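Local coordinates for SusD superfamily protein (Parabacteroides distasonis, PDB 3OTN) that probably binds glycans or other nutrients at the cell surface as an outer-membrane protein of the SusD family, at residues 44-56 and 415-428. Sequence-based numbering, arbitrary orientation.
Sequences TILLLEYMTGKAT and YFDLCYENKMWFDM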
loop_
_atom_site.group_PDB
_atom_site.type_symbol
_atom_site.label_atom_id
_atom_site.label_comp_id
_atom_site.label_asym_id
_atom_site.label_seq_id
_atom_site.Cartn_x
_atom_site.Cartn_y
_atom_site.Cartn_z
ATOM N N THR A 44 -3.790 1.482 10.482
ATOM C CA THR A 44 -2.854 2.290 9.721
ATOM C C THR A 44 -3.250 2.447 8.242
ATOM O O THR A 44 -2.952 3.497 7.627
ATOM C CB THR A 44 -1.405 1.757 9.817
ATOM O OG1 THR A 44 -1.419 0.337 9.570
ATOM C CG2 THR A 44 -0.790 2.069 11.178
ATOM N N ILE A 45 -3.911 1.438 7.672
ATOM C CA ILE A 45 -4.328 1.514 6.265
ATOM C C ILE A 45 -5.295 2.642 5.962
ATOM O O ILE A 45 -5.372 3.098 4.816
ATOM C CB ILE A 45 -4.934 0.204 5.697
ATOM C CG1 ILE A 45 -6.315 -0.124 6.297
ATOM C CG2 ILE A 45 -3.932 -0.961 5.821
ATOM C CD1 ILE A 45 -6.952 -1.379 5.637
ATOM N N LEU A 46 -6.010 3.114 6.984
ATOM C CA LEU A 46 -6.992 4.160 6.785
ATOM C C LEU A 46 -6.386 5.498 6.408
ATOM O O LEU A 46 -7.055 6.264 5.699
ATOM C CB LEU A 46 -7.908 4.322 8.009
ATOM C CG LEU A 46 -8.749 3.145 8.467
ATOM C CD1 LEU A 46 -9.427 3.457 9.773
ATOM C CD2 LEU A 46 -9.792 2.687 7.405
ATOM N N LEU A 47 -5.158 5.783 6.862
ATOM C CA LEU A 47 -4.487 7.061 6.561
ATOM C C LEU A 47 -4.401 7.303 5.066
ATOM O O LEU A 47 -4.583 8.437 4.598
ATOM C CB LEU A 47 -3.052 7.115 7.144
ATOM C CG LEU A 47 -2.282 8.456 6.978
ATOM C CD1 LEU A 47 -2.978 9.624 7.704
ATOM C CD2 LEU A 47 -0.820 8.351 7.460
ATOM N N LEU A 48 -4.109 6.229 4.335
ATOM C CA LEU A 48 -3.901 6.282 2.892
ATOM C C LEU A 48 -5.178 6.129 2.079
ATOM O O LEU A 48 -5.129 6.223 0.867
ATOM C CB LEU A 48 -2.873 5.237 2.474
ATOM C CG LEU A 48 -1.515 5.247 3.204
ATOM C CD1 LEU A 48 -0.655 4.102 2.699
ATOM C CD2 LEU A 48 -0.789 6.567 3.055
ATOM N N GLU A 49 -6.309 5.894 2.736
ATOM C CA GLU A 49 -7.609 5.853 2.063
ATOM C C GLU A 49 -8.509 7.017 2.372
ATOM O O GLU A 49 -9.421 7.328 1.586
ATOM C CB GLU A 49 -8.336 4.549 2.400
ATOM C CG GLU A 49 -7.536 3.270 1.975
ATOM C CD GLU A 49 -7.265 3.195 0.479
ATOM O OE1 GLU A 49 -8.095 3.669 -0.341
ATOM O OE2 GLU A 49 -6.214 2.648 0.100
ATOM N N TYR A 50 -8.298 7.655 3.510
ATOM C CA TYR A 50 -9.244 8.711 3.935
ATOM C C TYR A 50 -9.163 10.018 3.195
ATOM O O TYR A 50 -10.131 10.793 3.263
ATOM C CB TYR A 50 -9.187 8.926 5.438
ATOM C CG TYR A 50 -9.945 7.929 6.301
ATOM C CD1 TYR A 50 -10.864 7.012 5.779
ATOM C CD2 TYR A 50 -9.810 7.986 7.686
ATOM C CE1 TYR A 50 -11.600 6.191 6.626
ATOM C CE2 TYR A 50 -10.520 7.150 8.520
ATOM C CZ TYR A 50 -11.403 6.246 7.984
ATOM O OH TYR A 50 -12.115 5.452 8.865
HETATM N N MSE A 51 -8.100 10.276 2.428
HETATM C CA MSE A 51 -8.025 11.525 1.695
HETATM C C MSE A 51 -8.302 11.399 0.207
HETATM O O MSE A 51 -8.367 12.418 -0.463
HETATM C CB MSE A 51 -6.695 12.240 1.897
HETATM C CG MSE A 51 -6.459 12.716 3.325
HETATM SE SE MSE A 51 -7.728 14.078 3.891
HETATM C CE MSE A 51 -7.996 15.172 2.403
ATOM N N THR A 52 -8.539 10.188 -0.299
ATOM C CA THR A 52 -8.820 10.016 -1.709
ATOM C C THR A 52 -10.142 10.620 -2.129
ATOM O O THR A 52 -10.316 10.910 -3.306
ATOM C CB THR A 52 -8.868 8.535 -2.170
ATOM O OG1 THR A 52 -9.998 7.889 -1.581
ATOM C CG2 THR A 52 -7.591 7.781 -1.810
ATOM N N GLY A 53 -11.078 10.775 -1.190
ATOM C CA GLY A 53 -12.446 11.139 -1.513
ATOM C C GLY A 53 -13.317 10.003 -2.047
ATOM O O GLY A 53 -14.474 10.234 -2.444
ATOM N N LYS A 54 -12.786 8.776 -2.026
ATOM C CA LYS A 54 -13.486 7.584 -2.503
ATOM C C LYS A 54 -13.893 6.619 -1.378
ATOM O O LYS A 54 -14.405 5.528 -1.655
ATOM C CB LYS A 54 -12.609 6.780 -3.464
ATOM C CG LYS A 54 -11.851 7.542 -4.508
ATOM C CD LYS A 54 -12.690 8.241 -5.481
ATOM C CE LYS A 54 -11.847 8.703 -6.677
ATOM N NZ LYS A 54 -12.484 9.917 -7.271
ATOM N N ALA A 55 -13.674 7.019 -0.134
ATOM C CA ALA A 55 -14.044 6.213 1.019
ATOM C C ALA A 55 -14.581 7.114 2.109
ATOM O O ALA A 55 -14.130 8.254 2.273
ATOM C CB ALA A 55 -12.826 5.446 1.542
ATOM N N THR A 56 -15.553 6.596 2.845
ATOM C CA THR A 56 -16.056 7.213 4.066
ATOM C C THR A 56 -16.031 6.151 5.196
ATOM O O THR A 56 -15.405 5.069 5.061
ATOM C CB THR A 56 -17.475 7.766 3.848
ATOM O OG1 THR A 56 -18.364 6.674 3.599
ATOM C CG2 THR A 56 -17.488 8.650 2.628
ATOM N N TYR A 415 -6.980 2.888 -10.684
ATOM C CA TYR A 415 -8.073 3.211 -9.783
ATOM C C TYR A 415 -9.015 1.999 -9.647
ATOM O O TYR A 415 -9.350 1.575 -8.540
ATOM C CB TYR A 415 -8.894 4.404 -10.276
ATOM C CG TYR A 415 -8.341 5.776 -9.887
ATOM C CD1 TYR A 415 -7.149 6.261 -10.429
ATOM C CD2 TYR A 415 -9.047 6.607 -9.025
ATOM C CE1 TYR A 415 -6.668 7.540 -10.117
ATOM C CE2 TYR A 415 -8.579 7.868 -8.706
ATOM C CZ TYR A 415 -7.411 8.338 -9.253
ATOM O OH TYR A 415 -6.973 9.580 -8.896
ATOM N N PHE A 416 -9.418 1.448 -10.782
ATOM C CA PHE A 416 -10.436 0.416 -10.791
ATOM C C PHE A 416 -9.962 -0.929 -10.268
ATOM O O PHE A 416 -10.738 -1.606 -9.575
ATOM C CB PHE A 416 -11.067 0.259 -12.157
ATOM C CG PHE A 416 -11.798 1.521 -12.659
ATOM C CD1 PHE A 416 -12.681 2.231 -11.833
ATOM C CD2 PHE A 416 -11.631 1.945 -13.954
ATOM C CE1 PHE A 416 -13.353 3.373 -12.318
ATOM C CE2 PHE A 416 -12.302 3.080 -14.447
ATOM C CZ PHE A 416 -13.163 3.781 -13.619
ATOM N N ASP A 417 -8.748 -1.332 -10.624
ATOM C CA ASP A 417 -8.224 -2.650 -10.263
ATOM C C ASP A 417 -7.545 -2.676 -8.902
ATOM O O ASP A 417 -7.642 -3.680 -8.175
ATOM C CB ASP A 417 -7.244 -3.182 -11.322
ATOM C CG ASP A 417 -7.490 -4.635 -11.663
ATOM O OD1 ASP A 417 -8.627 -4.896 -12.099
ATOM O OD2 ASP A 417 -6.585 -5.497 -11.475
ATOM N N LEU A 418 -6.849 -1.588 -8.566
ATOM C CA LEU A 418 -6.128 -1.506 -7.295
ATOM C C LEU A 418 -6.840 -0.730 -6.168
ATOM O O LEU A 418 -6.220 -0.382 -5.163
ATOM C CB LEU A 418 -4.734 -0.919 -7.543
ATOM C CG LEU A 418 -3.975 -1.555 -8.728
ATOM C CD1 LEU A 418 -2.643 -0.836 -8.931
ATOM C CD2 LEU A 418 -3.763 -3.050 -8.464
ATOM N N CYS A 419 -8.129 -0.445 -6.310
ATOM C CA CYS A 419 -8.807 0.351 -5.302
ATOM C C CYS A 419 -8.743 -0.272 -3.911
ATOM O O CYS A 419 -8.882 -1.481 -3.770
ATOM C CB CYS A 419 -10.277 0.581 -5.666
ATOM S SG CYS A 419 -11.234 -0.935 -6.070
ATOM N N TYR A 420 -8.565 0.594 -2.910
ATOM C CA TYR A 420 -8.576 0.252 -1.503
ATOM C C TYR A 420 -7.411 -0.623 -1.090
ATOM O O TYR A 420 -7.499 -1.304 -0.064
ATOM C CB TYR A 420 -9.936 -0.340 -1.085
ATOM C CG TYR A 420 -11.080 0.576 -1.557
ATOM C CD1 TYR A 420 -11.167 1.885 -1.098
ATOM C CD2 TYR A 420 -12.006 0.151 -2.487
ATOM C CE1 TYR A 420 -12.173 2.744 -1.542
ATOM C CE2 TYR A 420 -13.020 1.013 -2.952
ATOM C CZ TYR A 420 -13.086 2.307 -2.467
ATOM O OH TYR A 420 -14.077 3.184 -2.885
ATOM N N GLU A 421 -6.332 -0.588 -1.884
ATOM C CA GLU A 421 -5.085 -1.341 -1.619
ATOM C C GLU A 421 -3.923 -0.432 -1.239
ATOM O O GLU A 421 -2.758 -0.838 -1.325
ATOM C CB GLU A 421 -4.695 -2.163 -2.865
ATOM C CG GLU A 421 -5.628 -3.291 -3.229
ATOM C CD GLU A 421 -5.202 -4.050 -4.528
ATOM O OE1 GLU A 421 -4.029 -4.420 -4.669
ATOM O OE2 GLU A 421 -6.061 -4.263 -5.398
ATOM N N ASN A 422 -4.228 0.792 -0.801
ATOM C CA ASN A 422 -3.225 1.757 -0.355
ATOM C C ASN A 422 -2.282 2.189 -1.474
ATOM O O ASN A 422 -1.079 2.393 -1.249
ATOM C CB ASN A 422 -2.437 1.211 0.891
ATOM C CG ASN A 422 -3.162 1.432 2.251
ATOM O OD1 ASN A 422 -2.556 1.205 3.296
ATOM N ND2 ASN A 422 -4.447 1.814 2.239
ATOM N N LYS A 423 -2.803 2.308 -2.696
ATOM C CA LYS A 423 -2.005 2.775 -3.865
ATOM C C LYS A 423 -2.462 4.100 -4.437
ATOM O O LYS A 423 -1.650 4.867 -4.970
ATOM C CB LYS A 423 -2.077 1.744 -5.017
ATOM C CG LYS A 423 -1.590 0.361 -4.674
ATOM C CD LYS A 423 -0.128 0.352 -4.297
ATOM C CE LYS A 423 0.295 -1.040 -3.810
ATOM N NZ LYS A 423 1.748 -1.133 -3.895
HETATM N N MSE A 424 -3.778 4.325 -4.375
HETATM C CA MSE A 424 -4.430 5.447 -5.020
HETATM C C MSE A 424 -3.926 6.807 -4.469
HETATM O O MSE A 424 -3.682 7.748 -5.246
HETATM C CB MSE A 424 -5.954 5.298 -4.851
HETATM C CG MSE A 424 -6.782 6.331 -5.520
HETATM SE SE MSE A 424 -8.671 6.104 -5.062
HETATM C CE MSE A 424 -9.038 4.507 -6.158
ATOM N N TRP A 425 -3.810 6.926 -3.145
ATOM C CA TRP A 425 -3.391 8.203 -2.543
ATOM C C TRP A 425 -1.978 8.569 -3.061
ATOM O O TRP A 425 -1.750 9.682 -3.516
ATOM C CB TRP A 425 -3.421 8.170 -1.020
ATOM C CG TRP A 425 -3.053 9.497 -0.402
ATOM C CD1 TRP A 425 -1.970 9.750 0.356
ATOM C CD2 TRP A 425 -3.726 10.747 -0.572
ATOM N NE1 TRP A 425 -1.934 11.065 0.717
ATOM C CE2 TRP A 425 -3.003 11.707 0.165
ATOM C CE3 TRP A 425 -4.861 11.146 -1.258
ATOM C CZ2 TRP A 425 -3.383 13.041 0.224
ATOM C CZ3 TRP A 425 -5.241 12.460 -1.212
ATOM C CH2 TRP A 425 -4.506 13.397 -0.471
ATOM N N PHE A 426 -1.076 7.602 -3.027
ATOM C CA PHE A 426 0.281 7.793 -3.574
ATOM C C PHE A 426 0.284 8.142 -5.087
ATOM O O PHE A 426 1.042 9.018 -5.510
ATOM C CB PHE A 426 1.152 6.559 -3.319
ATOM C CG PHE A 426 1.475 6.312 -1.847
ATOM C CD1 PHE A 426 1.727 7.356 -0.971
ATOM C CD2 PHE A 426 1.523 5.014 -1.363
ATOM C CE1 PHE A 426 2.042 7.110 0.373
ATOM C CE2 PHE A 426 1.835 4.751 -0.045
ATOM C CZ PHE A 426 2.098 5.798 0.831
ATOM N N ASP A 427 -0.579 7.501 -5.877
ATOM C CA ASP A 427 -0.754 7.919 -7.298
ATOM C C ASP A 427 -1.177 9.410 -7.439
ATOM O O ASP A 427 -0.628 10.172 -8.248
ATOM C CB ASP A 427 -1.818 7.070 -7.999
ATOM C CG ASP A 427 -1.389 5.658 -8.260
ATOM O OD1 ASP A 427 -0.222 5.256 -8.017
ATOM O OD2 ASP A 427 -2.266 4.916 -8.764
HETATM N N MSE A 428 -2.136 9.812 -6.629
HETATM C CA MSE A 428 -2.607 11.188 -6.622
HETATM C C MSE A 428 -1.476 12.181 -6.287
HETATM O O MSE A 428 -1.377 13.234 -6.906
HETATM C CB MSE A 428 -3.802 11.358 -5.671
HETATM C CG MSE A 428 -5.062 10.620 -6.105
HETATM SE SE MSE A 428 -6.435 10.755 -4.724
HETATM C CE MSE A 428 -7.983 9.941 -5.606
HETATM O O HOH W 1 -4.571 4.823 -1.288
HETATM O O HOH W 2 -7.880 3.421 -3.005
#
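L48 and N422, their CA atoms 5.6 Å apart, bring the 44-56 segment against the connection between helices 403-418 and 424-431, and T52 and W425 follow at 5.8 Å between CA atoms. The join illustrates how a buried carboxylate can organise a loop. E49 bends at chi2 (-60°), which carries OE2 to N422. E49 OE2 accepts from N422 N, nearly along the C-O axis, and from N422 ND2, through its anti lone pair, each at 2.9 Å, with carboxylate and amide almost coplanar (11°). N422 ND2 also donates to I45 O at 3.0 Å, in the carbonyl plane, which fixes the rotation of the amide. Two waters extend the grip: one links OE2 to L48 O and W425 N, the other OE1 to Y420 N. An alanine here in place of E49 would probably leave N422 N and ND2 without their shared acceptor and both waters without the carboxylate they donate to. Apolar contacts flank this polar core. M51 CB lies over the W425 six-membered ring, 3.5 Å from its centroid, a CH-pi contact, while L48 CD2 touches F426 CZ at 3.7 Å. Further on, Y420 OH donates to K54 O (2.7 Å), and K54 CG packs on SE of selenomethionine M424 at 3.5 Å; the lysine's amine continues to R435 and its salt-bridge partner D437. Thus, in the helix-rich SusD fold, an N-terminal segment packs on a buried connection between consecutive C-terminal helices, which includes the type II beta turn L418 to E421.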